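Local coordinates for hyaluronidase (Thermobaculum terrenum, PDB 5DIY), which probably removes O-linked N-acetylglucosamine as a hexosaminidase of glycoside hydrolase family 84, at residues D222-N227 and E234-P239; N311-L316 and R433-G438; E54-E59 and I100-P105; I39-P42 and Y47-E50; I202-M207 and H248-G253. One frame throughout, in Å; residues are numbered along the deposited sequence.

Contact 1: residues D222-N227 and E234-P239; sequences DNYPVN and ELHIGP. With NAG (2-acetamido-2-deoxy-beta-D-glucopyranose), chain E.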
# COMPACT_ATOMS: atom_id res chain seq x y z
N ASP C 222 -0.13 -7.78 6.77
CA ASP C 222 0.69 -7.48 5.61
C ASP C 222 0.25 -6.14 5.02
O ASP C 222 -0.88 -6.02 4.53
CB ASP C 222 0.61 -8.61 4.58
CG ASP C 222 1.86 -8.71 3.72
OD1 ASP C 222 2.72 -7.81 3.77
OD2 ASP C 222 2.00 -9.71 2.98
N ASN C 223 1.13 -5.15 5.09
CA ASN C 223 0.82 -3.78 4.66
C ASN C 223 1.03 -3.60 3.17
O ASN C 223 1.91 -2.86 2.73
CB ASN C 223 1.65 -2.76 5.46
CG ASN C 223 1.15 -2.56 6.87
OD1 ASN C 223 1.90 -2.74 7.83
ND2 ASN C 223 -0.09 -2.15 7.01
N TYR C 224 0.20 -4.30 2.40
CA TYR C 224 0.08 -4.13 0.97
C TYR C 224 -1.35 -4.59 0.62
O TYR C 224 -1.76 -5.65 1.11
CB TYR C 224 1.13 -4.97 0.21
CG TYR C 224 1.08 -4.67 -1.27
CD1 TYR C 224 1.76 -3.57 -1.81
CD2 TYR C 224 0.31 -5.45 -2.13
CE1 TYR C 224 1.68 -3.27 -3.17
CE2 TYR C 224 0.24 -5.17 -3.48
CZ TYR C 224 0.92 -4.07 -4.00
OH TYR C 224 0.82 -3.79 -5.33
N PRO C 225 -2.11 -3.84 -0.19
CA PRO C 225 -1.66 -2.68 -0.99
C PRO C 225 -1.71 -1.29 -0.33
O PRO C 225 -1.50 -0.32 -1.05
CB PRO C 225 -2.62 -2.72 -2.19
CG PRO C 225 -3.86 -3.34 -1.65
CD PRO C 225 -3.35 -4.42 -0.73
N VAL C 226 -1.96 -1.16 0.97
CA VAL C 226 -2.07 0.17 1.63
C VAL C 226 -1.19 1.25 1.03
O VAL C 226 0.01 1.07 0.92
CB VAL C 226 -1.68 0.23 3.13
CG1 VAL C 226 -2.89 0.35 4.01
CG2 VAL C 226 -0.74 -0.89 3.57
N ASN C 227 -1.80 2.40 0.73
CA ASN C 227 -1.07 3.58 0.29
C ASN C 227 -1.49 4.81 1.10
O ASN C 227 -1.84 5.84 0.54
CB ASN C 227 -1.25 3.78 -1.23
CG ASN C 227 -2.67 4.14 -1.64
OD1 ASN C 227 -3.65 3.86 -0.94
ND2 ASN C 227 -2.79 4.77 -2.82
N GLU C 234 1.22 6.94 -4.60
CA GLU C 234 1.49 5.68 -5.30
C GLU C 234 0.23 4.85 -5.50
O GLU C 234 -0.46 4.56 -4.52
CB GLU C 234 2.50 4.86 -4.52
CG GLU C 234 3.84 5.56 -4.35
CD GLU C 234 4.67 5.01 -3.21
OE1 GLU C 234 4.38 3.91 -2.69
OE2 GLU C 234 5.64 5.70 -2.86
N LEU C 235 -0.05 4.47 -6.74
CA LEU C 235 -1.14 3.55 -7.03
C LEU C 235 -0.62 2.11 -6.89
O LEU C 235 0.03 1.58 -7.81
CB LEU C 235 -1.74 3.78 -8.41
CG LEU C 235 -2.92 2.88 -8.79
CD1 LEU C 235 -4.10 3.11 -7.85
CD2 LEU C 235 -3.32 3.11 -10.24
N HIS C 236 -0.92 1.49 -5.76
CA HIS C 236 -0.47 0.12 -5.47
C HIS C 236 -1.42 -0.90 -6.07
O HIS C 236 -2.20 -1.54 -5.35
CB HIS C 236 -0.33 -0.10 -3.97
CG HIS C 236 0.74 0.72 -3.32
ND1 HIS C 236 0.79 0.94 -1.97
CD2 HIS C 236 1.80 1.37 -3.85
CE1 HIS C 236 1.84 1.68 -1.68
NE2 HIS C 236 2.47 1.97 -2.80
N ILE C 237 -1.34 -1.06 -7.39
CA ILE C 237 -2.17 -2.05 -8.09
C ILE C 237 -1.41 -3.30 -8.55
O ILE C 237 -2.02 -4.20 -9.12
CB ILE C 237 -2.96 -1.43 -9.28
CG1 ILE C 237 -2.04 -0.66 -10.23
CG2 ILE C 237 -4.08 -0.56 -8.74
CD1 ILE C 237 -2.63 -0.43 -11.61
N GLY C 238 -0.10 -3.37 -8.27
CA GLY C 238 0.71 -4.51 -8.68
C GLY C 238 0.38 -5.78 -7.91
O GLY C 238 -0.25 -5.72 -6.86
N PRO C 239 0.82 -6.94 -8.43
CA PRO C 239 0.48 -8.20 -7.76
C PRO C 239 1.13 -8.35 -6.40
O PRO C 239 2.22 -7.83 -6.16
CB PRO C 239 1.00 -9.26 -8.73
CG PRO C 239 2.19 -8.61 -9.35
CD PRO C 239 1.79 -7.17 -9.52
C1 NAG E . 1.37 1.37 10.42
C2 NAG E . -0.02 1.01 10.97
C3 NAG E . -1.11 0.87 9.90
C4 NAG E . -0.75 1.68 8.67
C5 NAG E . 0.54 1.13 8.09
C6 NAG E . 1.01 1.88 6.83
C7 NAG E . 0.43 -1.38 11.45
C8 NAG E . 0.38 -2.43 12.51
N2 NAG E . 0.03 -0.17 11.83
O3 NAG E . -2.36 1.31 10.44
O4 NAG E . -1.77 1.56 7.68
O5 NAG E . 1.60 1.04 9.05
O6 NAG E . 1.12 3.29 7.07
O7 NAG E . 0.82 -1.62 10.31

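Contact 2: residues N311-L316 and R433-G438; sequences NTISCL and RTRVCG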
# COMPACT_ATOMS: atom_id res chain seq x y z
N ASN C 311 3.18 2.38 -12.83
CA ASN C 311 2.65 2.33 -11.46
C ASN C 311 3.22 1.16 -10.66
O ASN C 311 2.50 0.53 -9.87
CB ASN C 311 1.13 2.26 -11.50
CG ASN C 311 0.51 3.51 -12.09
OD1 ASN C 311 0.41 4.53 -11.43
ND2 ASN C 311 0.10 3.43 -13.35
N THR C 312 4.51 0.88 -10.84
CA THR C 312 5.16 -0.23 -10.15
C THR C 312 5.61 0.12 -8.72
O THR C 312 5.75 -0.79 -7.90
CB THR C 312 6.39 -0.76 -10.94
OG1 THR C 312 7.32 0.31 -11.15
CG2 THR C 312 5.96 -1.32 -12.26
N ILE C 313 5.82 1.41 -8.42
CA ILE C 313 6.44 1.82 -7.17
C ILE C 313 5.58 1.39 -5.97
O ILE C 313 4.40 1.75 -5.86
CB ILE C 313 6.76 3.34 -7.09
CG1 ILE C 313 7.79 3.74 -8.15
CG2 ILE C 313 7.31 3.70 -5.71
CD1 ILE C 313 7.91 5.24 -8.37
N SER C 314 6.18 0.58 -5.10
CA SER C 314 5.57 0.16 -3.84
C SER C 314 6.67 -0.48 -3.00
O SER C 314 7.78 -0.65 -3.49
CB SER C 314 4.46 -0.87 -4.09
OG SER C 314 4.99 -2.12 -4.48
N CYS C 315 6.35 -0.87 -1.78
CA CYS C 315 7.28 -1.66 -0.97
C CYS C 315 7.76 -2.94 -1.68
O CYS C 315 8.88 -3.39 -1.47
CB CYS C 315 6.65 -2.03 0.38
SG CYS C 315 5.24 -3.16 0.28
N LEU C 316 6.91 -3.52 -2.53
CA LEU C 316 7.25 -4.72 -3.31
C LEU C 316 8.21 -4.43 -4.46
O LEU C 316 9.02 -5.28 -4.82
CB LEU C 316 5.98 -5.38 -3.86
CG LEU C 316 4.90 -5.77 -2.84
CD1 LEU C 316 3.69 -6.37 -3.54
CD2 LEU C 316 5.46 -6.75 -1.81
N ARG C 433 0.18 15.40 -8.12
CA ARG C 433 -0.29 14.74 -6.90
C ARG C 433 0.09 13.26 -6.82
O ARG C 433 0.15 12.70 -5.72
CB ARG C 433 -1.81 14.86 -6.78
CG ARG C 433 -2.34 16.29 -6.70
CD ARG C 433 -3.71 16.37 -7.35
NE ARG C 433 -4.45 17.59 -7.03
CZ ARG C 433 -5.62 17.94 -7.59
NH1 ARG C 433 -6.20 17.17 -8.51
NH2 ARG C 433 -6.21 19.07 -7.21
N THR C 434 0.32 12.62 -7.97
CA THR C 434 0.63 11.19 -8.01
C THR C 434 2.08 10.93 -8.38
O THR C 434 2.78 11.82 -8.87
CB THR C 434 -0.24 10.42 -9.01
OG1 THR C 434 0.25 10.59 -10.35
CG2 THR C 434 -1.71 10.84 -8.92
N ARG C 435 2.50 9.69 -8.16
CA ARG C 435 3.84 9.22 -8.49
C ARG C 435 3.83 8.35 -9.76
O ARG C 435 4.67 7.46 -9.92
CB ARG C 435 4.44 8.46 -7.29
CG ARG C 435 5.94 8.20 -7.40
CD ARG C 435 6.76 8.73 -6.24
NE ARG C 435 6.96 7.75 -5.18
CZ ARG C 435 8.13 7.32 -4.69
NH1 ARG C 435 9.31 7.74 -5.14
NH2 ARG C 435 8.11 6.44 -3.69
N VAL C 436 2.87 8.60 -10.66
CA VAL C 436 2.85 7.90 -11.95
C VAL C 436 4.10 8.26 -12.75
O VAL C 436 4.52 9.42 -12.77
CB VAL C 436 1.55 8.19 -12.74
CG1 VAL C 436 1.49 9.62 -13.26
CG2 VAL C 436 1.38 7.19 -13.89
N CYS C 437 4.72 7.24 -13.35
CA CYS C 437 6.00 7.33 -14.06
C CYS C 437 7.21 7.66 -13.17
O CYS C 437 8.30 7.96 -13.68
CB CYS C 437 5.93 8.31 -15.24
SG CYS C 437 4.51 8.09 -16.33
N GLY C 438 7.05 7.56 -11.85
CA GLY C 438 8.06 8.03 -10.90
C GLY C 438 8.57 9.41 -11.27
O GLY C 438 7.80 10.28 -11.71

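Contact 3: residues E54-E59 and I100-P105; sequences EPYKEE and IRKITP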
# COMPACT_ATOMS: atom_id res chain seq x y z
N GLU C 54 -15.49 5.62 24.59
CA GLU C 54 -16.86 6.04 24.26
C GLU C 54 -17.59 4.93 23.50
O GLU C 54 -17.07 4.45 22.49
CB GLU C 54 -16.87 7.32 23.41
CG GLU C 54 -16.08 8.50 23.96
CD GLU C 54 -16.53 8.94 25.34
OE1 GLU C 54 -17.76 9.01 25.57
OE2 GLU C 54 -15.66 9.21 26.18
N PRO C 55 -18.78 4.51 23.98
CA PRO C 55 -19.53 3.49 23.24
C PRO C 55 -20.17 4.04 21.97
O PRO C 55 -20.53 5.22 21.92
CB PRO C 55 -20.60 3.04 24.24
CG PRO C 55 -20.81 4.23 25.11
CD PRO C 55 -19.47 4.91 25.22
N TYR C 56 -20.29 3.19 20.95
CA TYR C 56 -20.97 3.55 19.71
C TYR C 56 -22.45 3.85 19.97
O TYR C 56 -23.07 3.21 20.82
CB TYR C 56 -20.86 2.42 18.68
CG TYR C 56 -19.49 2.25 18.06
CD1 TYR C 56 -19.03 3.13 17.07
CD2 TYR C 56 -18.65 1.19 18.44
CE1 TYR C 56 -17.78 2.98 16.49
CE2 TYR C 56 -17.39 1.04 17.87
CZ TYR C 56 -16.96 1.93 16.90
OH TYR C 56 -15.71 1.78 16.33
N LYS C 57 -22.99 4.82 19.24
CA LYS C 57 -24.43 5.13 19.27
C LYS C 57 -25.21 4.08 18.48
O LYS C 57 -24.63 3.34 17.67
CB LYS C 57 -24.68 6.53 18.68
CG LYS C 57 -24.03 7.66 19.47
CD LYS C 57 -24.01 8.96 18.67
N GLU C 58 -26.53 4.01 18.70
CA GLU C 58 -27.38 2.97 18.08
C GLU C 58 -27.37 2.95 16.55
O GLU C 58 -27.47 1.88 15.95
CB GLU C 58 -28.84 3.07 18.59
CG GLU C 58 -29.21 2.01 19.61
CD GLU C 58 -29.34 0.63 19.00
OE2 GLU C 58 -28.83 -0.35 19.59
N GLU C 59 -27.26 4.13 15.94
CA GLU C 59 -27.18 4.26 14.48
C GLU C 59 -25.96 3.50 13.93
O GLU C 59 -26.09 2.75 12.97
CB GLU C 59 -27.10 5.73 14.07
N ILE C 100 -14.49 -3.74 28.15
CA ILE C 100 -15.51 -4.80 28.08
C ILE C 100 -16.89 -4.22 27.77
O ILE C 100 -17.67 -4.84 27.04
CB ILE C 100 -15.53 -5.66 29.38
CG1 ILE C 100 -14.22 -6.44 29.54
CG2 ILE C 100 -16.73 -6.60 29.41
CD1 ILE C 100 -14.00 -7.59 28.57
N ARG C 101 -17.19 -3.04 28.31
CA ARG C 101 -18.44 -2.34 28.01
C ARG C 101 -18.49 -1.93 26.53
O ARG C 101 -19.51 -2.12 25.87
CB ARG C 101 -18.57 -1.11 28.92
CG ARG C 101 -19.99 -0.60 29.12
CD ARG C 101 -20.03 0.60 30.08
NE ARG C 101 -19.19 0.39 31.27
CZ ARG C 101 -18.10 1.08 31.61
NH1 ARG C 101 -17.66 2.12 30.89
NH2 ARG C 101 -17.44 0.73 32.71
N LYS C 102 -17.38 -1.41 26.02
CA LYS C 102 -17.26 -1.01 24.61
C LYS C 102 -17.53 -2.16 23.63
O LYS C 102 -18.23 -1.98 22.63
CB LYS C 102 -15.87 -0.40 24.35
CG LYS C 102 -15.58 0.04 22.92
CD LYS C 102 -16.65 0.96 22.37
CE LYS C 102 -16.16 1.73 21.15
NZ LYS C 102 -15.19 2.80 21.51
N ILE C 103 -16.97 -3.34 23.92
CA ILE C 103 -17.10 -4.50 23.04
C ILE C 103 -18.37 -5.35 23.26
O ILE C 103 -18.67 -6.20 22.43
CB ILE C 103 -15.84 -5.41 23.05
CG1 ILE C 103 -15.64 -6.12 24.40
CG2 ILE C 103 -14.59 -4.60 22.71
CD1 ILE C 103 -14.84 -7.40 24.28
N THR C 104 -19.09 -5.12 24.36
CA THR C 104 -20.28 -5.93 24.69
C THR C 104 -21.34 -5.98 23.58
O THR C 104 -21.80 -7.07 23.26
CB THR C 104 -20.92 -5.50 26.04
OG1 THR C 104 -20.04 -5.88 27.11
CG2 THR C 104 -22.27 -6.17 26.27
N PRO C 105 -21.71 -4.83 22.98
CA PRO C 105 -22.64 -4.88 21.83
C PRO C 105 -22.21 -5.86 20.73
O PRO C 105 -23.06 -6.53 20.14
CB PRO C 105 -22.65 -3.44 21.31
CG PRO C 105 -22.30 -2.60 22.50
CD PRO C 105 -21.40 -3.44 23.37

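Contact 4: residues I39-P42 and Y47-E50; sequences IYAP and YHRE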
# COMPACT_ATOMS: atom_id res chain seq x y z
N ILE C 39 -11.14 -7.87 9.62
CA ILE C 39 -10.94 -7.11 10.85
C ILE C 39 -11.35 -5.65 10.65
O ILE C 39 -10.84 -4.97 9.75
CB ILE C 39 -9.48 -7.17 11.37
CG1 ILE C 39 -9.14 -8.59 11.82
CG2 ILE C 39 -9.28 -6.21 12.54
CD1 ILE C 39 -7.65 -8.87 11.91
N TYR C 40 -12.26 -5.18 11.50
CA TYR C 40 -12.64 -3.78 11.53
C TYR C 40 -11.65 -3.02 12.40
O TYR C 40 -11.62 -3.22 13.62
CB TYR C 40 -14.06 -3.61 12.08
CG TYR C 40 -14.50 -2.18 12.12
CD1 TYR C 40 -15.10 -1.60 11.01
CD2 TYR C 40 -14.29 -1.40 13.26
CE1 TYR C 40 -15.49 -0.27 11.03
CE2 TYR C 40 -14.69 -0.07 13.28
CZ TYR C 40 -15.29 0.49 12.16
OH TYR C 40 -15.68 1.80 12.17
N ALA C 41 -10.85 -2.14 11.79
CA ALA C 41 -9.88 -1.33 12.53
C ALA C 41 -9.44 -0.02 11.84
O ALA C 41 -8.25 0.31 11.86
CB ALA C 41 -8.65 -2.18 12.85
N PRO C 42 -10.38 0.74 11.24
CA PRO C 42 -9.94 1.98 10.58
C PRO C 42 -9.40 2.99 11.58
O PRO C 42 -10.08 3.29 12.57
CB PRO C 42 -11.21 2.49 9.89
CG PRO C 42 -12.33 1.89 10.67
CD PRO C 42 -11.83 0.55 11.11
N TYR C 47 -13.84 6.31 17.51
CA TYR C 47 -14.30 5.31 18.48
C TYR C 47 -13.47 4.03 18.48
O TYR C 47 -13.52 3.26 19.44
CB TYR C 47 -15.78 5.03 18.27
CG TYR C 47 -16.62 6.27 18.49
CD1 TYR C 47 -16.71 6.84 19.75
CD2 TYR C 47 -17.28 6.90 17.43
CE1 TYR C 47 -17.45 7.99 19.98
CE2 TYR C 47 -18.03 8.06 17.64
CZ TYR C 47 -18.11 8.59 18.92
OH TYR C 47 -18.84 9.73 19.16
N HIS C 48 -12.70 3.80 17.42
CA HIS C 48 -11.72 2.70 17.38
C HIS C 48 -10.47 2.99 18.23
O HIS C 48 -9.86 2.06 18.79
CB HIS C 48 -11.34 2.37 15.93
CG HIS C 48 -10.20 1.41 15.81
ND1 HIS C 48 -10.33 0.07 16.07
CD2 HIS C 48 -8.90 1.61 15.49
CE1 HIS C 48 -9.16 -0.52 15.90
NE2 HIS C 48 -8.28 0.39 15.55
N ARG C 49 -10.09 4.27 18.33
CA ARG C 49 -8.75 4.63 18.84
C ARG C 49 -8.75 5.72 19.91
O ARG C 49 -8.66 5.40 21.09
CB ARG C 49 -7.84 4.96 17.66
CG ARG C 49 -6.36 4.98 17.99
CD ARG C 49 -5.53 4.59 16.77
NE ARG C 49 -4.09 4.63 17.04
CZ ARG C 49 -3.28 5.67 16.81
NH1 ARG C 49 -3.74 6.82 16.30
NH2 ARG C 49 -1.99 5.56 17.09
N GLU C 50 -8.85 7.00 19.53
CA GLU C 50 -8.66 8.09 20.50
C GLU C 50 -9.77 8.11 21.54
O GLU C 50 -9.50 8.21 22.73
CB GLU C 50 -8.58 9.46 19.81
CG GLU C 50 -7.31 9.69 19.01
CD GLU C 50 -7.41 9.26 17.56
OE1 GLU C 50 -8.26 8.41 17.22
OE2 GLU C 50 -6.61 9.77 16.74
O HOH W 1 -6.10 0.04 13.62

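Contact 5: residues I202-M207 and H248-G253; sequences ITTSHM and HTHVVG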
# COMPACT_ATOMS: atom_id res chain seq x y z
N ILE C 202 8.80 -11.25 2.65
CA ILE C 202 8.57 -11.98 3.90
C ILE C 202 9.03 -13.42 3.67
O ILE C 202 8.45 -14.14 2.85
CB ILE C 202 7.10 -11.91 4.37
CG1 ILE C 202 6.64 -10.44 4.44
CG2 ILE C 202 6.94 -12.54 5.75
CD1 ILE C 202 5.23 -10.25 4.96
N THR C 203 10.09 -13.81 4.38
CA THR C 203 10.72 -15.12 4.22
C THR C 203 10.34 -16.09 5.35
O THR C 203 9.98 -15.66 6.45
CB THR C 203 12.25 -15.00 4.19
OG1 THR C 203 12.71 -14.47 5.44
CG2 THR C 203 12.70 -14.08 3.05
N THR C 204 10.45 -17.39 5.07
CA THR C 204 10.21 -18.43 6.07
C THR C 204 11.22 -18.30 7.21
O THR C 204 10.86 -18.41 8.38
CB THR C 204 10.32 -19.86 5.49
OG1 THR C 204 11.62 -20.05 4.93
CG2 THR C 204 9.27 -20.09 4.41
N SER C 205 12.48 -18.06 6.84
CA SER C 205 13.54 -17.81 7.82
C SER C 205 13.17 -16.70 8.80
O SER C 205 13.38 -16.84 10.01
CB SER C 205 14.84 -17.43 7.11
OG SER C 205 15.89 -17.24 8.03
N HIS C 206 12.63 -15.60 8.28
CA HIS C 206 12.25 -14.47 9.12
C HIS C 206 11.10 -14.84 10.05
O HIS C 206 11.18 -14.57 11.25
CB HIS C 206 11.86 -13.25 8.26
CG HIS C 206 11.58 -12.02 9.07
ND1 HIS C 206 12.54 -11.41 9.83
CD2 HIS C 206 10.45 -11.30 9.24
CE1 HIS C 206 12.02 -10.36 10.44
NE2 HIS C 206 10.75 -10.27 10.09
N MET C 207 10.06 -15.45 9.51
CA MET C 207 8.88 -15.82 10.32
C MET C 207 9.16 -16.97 11.30
O MET C 207 8.48 -17.07 12.32
CB MET C 207 7.66 -16.10 9.45
CG MET C 207 7.24 -14.91 8.58
SD MET C 207 7.05 -13.33 9.44
CE MET C 207 5.75 -13.76 10.60
N HIS C 248 3.23 -20.50 5.09
CA HIS C 248 2.13 -21.17 5.79
C HIS C 248 2.59 -22.13 6.90
O HIS C 248 1.89 -22.30 7.90
CB HIS C 248 1.18 -21.88 4.81
CG HIS C 248 1.81 -23.00 4.03
ND1 HIS C 248 1.94 -24.28 4.53
CD2 HIS C 248 2.33 -23.03 2.78
CE1 HIS C 248 2.51 -25.04 3.62
NE2 HIS C 248 2.76 -24.31 2.55
N THR C 249 3.76 -22.74 6.72
CA THR C 249 4.39 -23.57 7.77
C THR C 249 4.63 -22.81 9.09
O THR C 249 4.51 -23.40 10.16
CB THR C 249 5.72 -24.17 7.25
OG1 THR C 249 5.44 -24.99 6.10
CG2 THR C 249 6.42 -25.03 8.30
N HIS C 250 4.94 -21.52 9.02
CA HIS C 250 5.27 -20.72 10.21
C HIS C 250 4.27 -19.61 10.56
O HIS C 250 4.47 -18.90 11.54
CB HIS C 250 6.67 -20.13 10.05
CG HIS C 250 7.70 -21.16 9.70
ND1 HIS C 250 8.12 -21.37 8.41
CD2 HIS C 250 8.32 -22.09 10.46
CE1 HIS C 250 8.99 -22.36 8.39
NE2 HIS C 250 9.13 -22.82 9.62
N VAL C 251 3.20 -19.49 9.77
CA VAL C 251 2.24 -18.41 9.92
C VAL C 251 0.83 -19.00 9.95
O VAL C 251 0.47 -19.81 9.10
CB VAL C 251 2.41 -17.39 8.77
CG1 VAL C 251 1.28 -16.37 8.74
CG2 VAL C 251 3.76 -16.68 8.88
N VAL C 252 0.04 -18.61 10.95
CA VAL C 252 -1.35 -19.08 11.11
C VAL C 252 -2.31 -18.43 10.10
O VAL C 252 -3.33 -19.03 9.73
CB VAL C 252 -1.85 -18.88 12.58
CG1 VAL C 252 -2.06 -17.40 12.91
CG2 VAL C 252 -3.13 -19.66 12.84
N GLY C 253 -2.00 -17.22 9.67
CA GLY C 253 -2.79 -16.54 8.65
C GLY C 253 -2.22 -15.20 8.26
O GLY C 253 -1.25 -14.73 8.86
O HOH W 2 5.59 -16.68 12.80

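Contact 1: residues D222-N227 and E234-P239
H236 meets the loop 222-227 with the edge of its imidazole. ND1 gives its hydrogen to P225 O at 2.8 Å, the acceptor lying almost in the ring plane but the donor well above the plane of the carbonyl; V226 O, 3.0 Å from ND1, takes a weak second share. CG of H236 stands beside its own backbone N (chi1 -66°), which turns the ring toward these two carbonyls. On the far edge NE2 donates to E234 OE1 at 2.7 Å, a His-carboxylate hydrogen bond that uses the anti lone pair of OE1, so the ring's rotation is fixed from two edges. OE2 of E234 is salt-bridged to R435. All this happens in the long loop after strand 218-222 of the TIM barrel, where N223, a residue that binds N-acetylglucosamine, precedes Y224 and a cis peptide leads into P225. Y224 carries CG on the side away from its own amide nitrogen (chi1 -174°), which points the phenol at the second segment, so that OH donates to G238 O at 2.7 Å, while CE1 lies 3.8 Å from H236 CB. Its ring and that of H236 are nearly parallel but slid apart, with little overlap. At the other end N227 ND2 reaches E234 O at 2.9 Å, N-H pointing at the acceptor within 25° of straight.

Contact 2: residues N311-L316 and R433-G438
I313, which has the most surface buried by the contact, lays its two branches against R435. Methyl CG2 comes over one face of the guanidinium, 3.5 Å from R435 NH2, while the longer branch ends with CD1 at 3.7 Å from R435 CG, so the isoleucine spans the arginine from its aliphatic root to its charged end. The two side chains cross at about a right angle. R435 can present a face here because its chain is bent at both chi2 (124°) and chi3 (92°) instead of running out straight. The charge is met by E234, a partner that probably holds the guanidinium in place against I313. CD1 of I313 also reaches across to the backbone, lying 3.8 Å from G438 CA.

N311 supplies a patch about as large as that of R435. Its amide meets the isopropyl group of V436, OD1 standing 3.8 Å from V436 CG2, a van der Waals contact and not a polar one; ND2 of N311 is instead bonded to F307 O, which anchors the amide to the end of helix 301-308.

The segment 433-438 offers these groups from a type II beta turn, R435 to G438, closed by G438 N to R435 O at 3.1 Å and with C437 and G438 both at positive phi. Two interhelical loops thus dock together, joining the chain just beyond helix 301-308 to the turn that leads into helix 440-451 of the helical region following the TIM barrel.

Contact 3: residues E54-E59 and I100-P105
K102 stretches its aliphatic end across Y56, CE lying 3.6 Å from Y56 CE2 and approaching the ring obliquely. The chain leaves helix 93-108 extended at chi1 (179°), then bends at chi2 (52°) and again at chi4 (-73°). Those two bends steer the ammonium group to the loop before helix 58-73. There NZ donates to E54 O at 2.7 Å, the nitrogen tilted out of the carbonyl plane. Along the way CD passes P55 CA at 3.9 Å, so the lysine is gripped by the main chain of E54 at its tip, with P55 CA and the Y56 ring beside its methylenes.

The ammonium also sits above the tyrosine ring, but 5.1 Å from its centroid, and any cation-pi attraction is long and at most weak. Y56 has its own polar anchor: OH is hydrogen-bonded to D45, and the ring meets F64 edge-to-face. Y56 also touches F80 of strand 77-82, which brings the barrel wall into the contact. The contact therefore joins two helices of neighbouring beta-alpha units in the TIM barrel, through the loop before one and the middle of the other.

E54 O is one of several acceptors, since NZ also bonds to the main-chain oxygens of Y47 and W52. Three carbonyls around one ammonium satisfy its three hydrogens without a carboxylate among them. The charge is thus met by backbone dipoles in a largely buried place, an environment that would probably keep the lysine fixed while pinning the loop at three separate points.

Contact 4: residues I39-P42 and Y47-E50
A chi1 of 171° sets CG of H48 anti to its backbone N, and a chi2 of 74° then turns the imidazole broadside to A41. The alanine comes over one face: its CA lies 3.8 Å from the ring centroid and 21° off the ring normal, a CH-pi contact displaced toward the rim. The methyl follows close behind, A41 CB standing 3.5 Å from H48 CE1. Toward the other end of the ring P42 O approaches obliquely, 3.6 Å from H48 CD2, and so the imidazole is bordered by main chain of two successive residues.

The two nitrogens are used differently. ND1 is bonded to A81 O of strand 77-82, which fixes how the ring is turned. NE2 lies 2.9 Å from a water, and the same water donates to A41 O at 2.8 Å, making a short bridge back to the segment that the ring face already covers. Y40 takes a lesser part; P42 CD sits over the centre of one face of the Y40 ring, and the tyrosine OH is bonded to D45.

The contact closes the loop at the end of strand 37-40, next to K43, which binds N-acetylglucosamine. Strand 37-40 runs between strands 6-11 and 77-82 in the barrel, with R23 of helix 20-32 touching Y40 and P42, while A41 packs on A81 and on F117 of strand 113-117.

Contact 5: residues I202-M207 and H248-G253
The first turn of helix 204-214 lies beside the point where 248-253 enters the last strand of the barrel, with M207 and H250 nearest at 6.1 Å between CA atoms. This is the TIM-barrel fold, in which a helix outside the sheet packs on the strands, here beside strands 218-222 and 251-256, neighbours in the sheet. T203 is the N-cap of the helix, its OG1 accepting from H206 N at 3.1 Å.

M207 carries the inner half of the contact. Its CG stands beside the backbone N (chi1 -60°), and further bends at chi2 and chi3 curl the chain so that both CG and the terminal CE reach the same methyl, V251 CG2. CG and CE each lie 3.9 Å from it, so the thioether arches over that methyl and does not point at it end-on. L220 and W192, on two neighbouring strands, also touch M207, which places it between helix and sheet.

H250 works the outer half. Its CB faces M207 CB at 4.2 Å, and its imidazole turns toward the start of the helix, where T204 CB is 4.0 Å from H250 ND1. T204 O lies over one face of that ring, while Q208 and Q211, farther along the same helix, touch the histidine too. T204 N, at the helix start, is bonded to D244.

Polar closure comes from solvent and not from a direct bond between the segments: one water donates both its hydrogens, to M207 O at 3.0 Å and to H250 O at 2.8 Å.

Along the chain the order is contact 4, contact 3, contact 5 with contact 1 lying between its two segments, and finally contact 2. Contacts 4 and 3, with centres 12 Å apart, touch at Y47 and link strand 37-40, the loop into helix 58-73 and helix 93-108. Contact 5 reaches the same closed sheet about 27 Å from contact 4, centre to centre, and touches contact 1 where I202 packs on D222. Contact 1 lies near the centre of the chain, beside the bound sugar. It meets contact 2, 10 Å away between centres, at the E234-R435 pair, thereby connecting the barrel's sugar-binding end with the helical region beyond it.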